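PDB 3ZWF: zinc phosphodiesterase ELAC protein 1 from Homo sapiens, which acts in tRNA repair as a zinc phosphodiesterase, removing a 2',3'-cyclic phosphate from cleaved tRNAs, and shows some tRNA 3'-processing endonuclease activity. Local coordinates for residues F67-P70 and G71-C74. Numbering follows the deposited sequence.
Sequences FGLP and GLLC
In Leu69, one helical turn before Leu73, a chi1 of -170° puts CG anti to the residue's own nitrogen, whereas in Leu73 a chi1 of -63° stands CG beside its nitrogen and anti to its carbonyl carbon. With these torsions the two chains touch: methyl CD1 of Leu69 reaches CG of Leu73 at 4.2 Å, the two branched chains crossing at a slant. Leu72 makes a looser contact, its CD2 lying 4.5 Å from CD1 of Leu69. Branched aliphatic chains suit these buried places, since they fill space and bring no polar atom of their own.

The backbone that carries them is an early turn of an alpha-helix. Leu72 N donates to Gly68 O at 3.0 Å, Leu73 N to Leu69 O at 3.0 Å with an almost straight N-H...O angle of 169°, and Cys74 N to Pro70 O, again at 3.0 Å. Proline fits the first turn, where its lack of an N-H costs no helical bond and its ring restrains phi. Near the amino-terminal end of the helix, a water accepts from Gly71 N at 2.8 Å and donates to Phe67 O at 2.9 Å, bridging the two main-chain groups in place of a direct bond. Gly71 suits this place, probably because, having no side chain, it does not crowd the water.

This is the start of helix 69-79, which follows the metal-binding histidine-aspartate motif of the metallo-beta-lactamase fold; Asp64 and His65 of the zinc site lie just upstream. Cys74 and Pro70 also pack on Phe67 of the second subunit, placing the turn at the homodimer interface. Within its own chain, Leu69 and Pro70 rest on helix 97-107, Leu73 on the loop residues Leu112 and Phe114 ahead of strand 116-121, and Leu72 on helix 39-45.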
ATOM      1  N   PHE A  67      -5.494   2.234   0.356  1.00 21.90           N
ATOM      2  CA  PHE A  67      -4.205   2.131  -0.339  1.00 22.12           C
ATOM      3  C   PHE A  67      -3.710   0.688  -0.428  1.00 22.31           C
ATOM      4  O   PHE A  67      -2.839   0.401  -1.267  1.00 22.63           O
ATOM      5  CB  PHE A  67      -3.111   2.998   0.306  1.00 22.14           C
ATOM      6  CG  PHE A  67      -3.163   4.457  -0.016  1.00 22.26           C
ATOM      7  CD1 PHE A  67      -4.012   4.995  -0.968  1.00 22.38           C
ATOM      8  CD2 PHE A  67      -2.363   5.316   0.705  1.00 22.38           C
ATOM      9  CE1 PHE A  67      -4.015   6.362  -1.200  1.00 22.66           C
ATOM     10  CE2 PHE A  67      -2.374   6.690   0.462  1.00 22.67           C
ATOM     11  CZ  PHE A  67      -3.209   7.197  -0.471  1.00 22.81           C
ATOM     12  N   GLY A  68      -4.189  -0.195   0.438  1.00 22.26           N
ATOM     13  CA  GLY A  68      -3.880  -1.627   0.363  1.00 22.63           C
ATOM     14  C   GLY A  68      -4.604  -2.434  -0.706  1.00 22.95           C
ATOM     15  O   GLY A  68      -4.314  -3.621  -0.918  1.00 23.41           O
ATOM     16  N   LEU A  69      -5.582  -1.813  -1.348  1.00 22.83           N
ATOM     17  CA  LEU A  69      -6.457  -2.523  -2.299  1.00 23.22           C
ATOM     18  C   LEU A  69      -5.777  -3.064  -3.566  1.00 23.74           C
ATOM     19  O   LEU A  69      -5.956  -4.218  -3.923  1.00 24.26           O
ATOM     20  CB  LEU A  69      -7.740  -1.692  -2.585  1.00 23.13           C
ATOM     21  CG  LEU A  69      -8.823  -2.439  -3.357  1.00 24.42           C
ATOM     22  CD1 LEU A  69      -9.219  -3.745  -2.665  1.00 25.54           C
ATOM     23  CD2 LEU A  69     -10.046  -1.486  -3.376  1.00 25.43           C
ATOM     24  N   PRO A  70      -4.933  -2.262  -4.231  1.00 23.94           N
ATOM     25  CA  PRO A  70      -4.276  -2.800  -5.436  1.00 25.65           C
ATOM     26  C   PRO A  70      -3.415  -4.010  -5.134  1.00 24.77           C
ATOM     27  O   PRO A  70      -3.460  -5.018  -5.864  1.00 25.44           O
ATOM     28  CB  PRO A  70      -3.424  -1.615  -5.911  1.00 25.76           C
ATOM     29  CG  PRO A  70      -4.161  -0.432  -5.464  1.00 27.07           C
ATOM     30  CD  PRO A  70      -4.714  -0.810  -4.104  1.00 24.49           C
ATOM     31  N   GLY A  71      -2.634  -3.905  -4.057  1.00 24.49           N
ATOM     32  CA  GLY A  71      -1.791  -5.001  -3.610  1.00 24.98           C
ATOM     33  C   GLY A  71      -2.574  -6.237  -3.285  1.00 25.44           C
ATOM     34  O   GLY A  71      -2.204  -7.333  -3.684  1.00 26.98           O
ATOM     35  N   LEU A  72      -3.662  -6.056  -2.543  1.00 25.57           N
ATOM     36  CA  LEU A  72      -4.538  -7.167  -2.191  1.00 25.64           C
ATOM     37  C   LEU A  72      -5.063  -7.900  -3.435  1.00 26.03           C
ATOM     38  O   LEU A  72      -5.034  -9.123  -3.490  1.00 26.84           O
ATOM     39  CB  LEU A  72      -5.667  -6.710  -1.305  1.00 26.03           C
ATOM     40  CG  LEU A  72      -6.658  -7.798  -0.881  1.00 30.23           C
ATOM     41  CD1 LEU A  72      -5.994  -8.912  -0.055  1.00 29.62           C
ATOM     42  CD2 LEU A  72      -7.824  -7.160  -0.118  1.00 29.76           C
ATOM     43  N   LEU A  73      -5.584  -7.156  -4.408  1.00 26.34           N
ATOM     44  CA  LEU A  73      -6.140  -7.777  -5.630  1.00 26.60           C
ATOM     45  C   LEU A  73      -5.051  -8.543  -6.371  1.00 28.04           C
ATOM     46  O   LEU A  73      -5.255  -9.672  -6.807  1.00 29.34           O
ATOM     47  CB  LEU A  73      -6.764  -6.728  -6.561  1.00 26.36           C
ATOM     48  CG  LEU A  73      -7.981  -5.981  -5.963  1.00 25.80           C
ATOM     49  CD1 LEU A  73      -8.478  -4.873  -6.871  1.00 26.03           C
ATOM     50  CD2 LEU A  73      -9.123  -6.947  -5.535  1.00 26.36           C
ATOM     51  N   CYS A  74      -3.878  -7.931  -6.485  1.00 28.57           N
ATOM     52  CA  CYS A  74      -2.749  -8.566  -7.183  1.00 30.16           C
ATOM     53  C   CYS A  74      -2.382  -9.901  -6.548  1.00 31.73           C
ATOM     54  O   CYS A  74      -2.177 -10.904  -7.224  1.00 34.02           O
ATOM     55  CB  CYS A  74      -1.512  -7.654  -7.200  1.00 30.91           C
ATOM     56  SG  CYS A  74      -1.644  -6.310  -8.278  1.00 37.20           S
TER
HETATM   57  O   HOH W   1      -1.560  -1.935  -2.451  1.00 23.39           O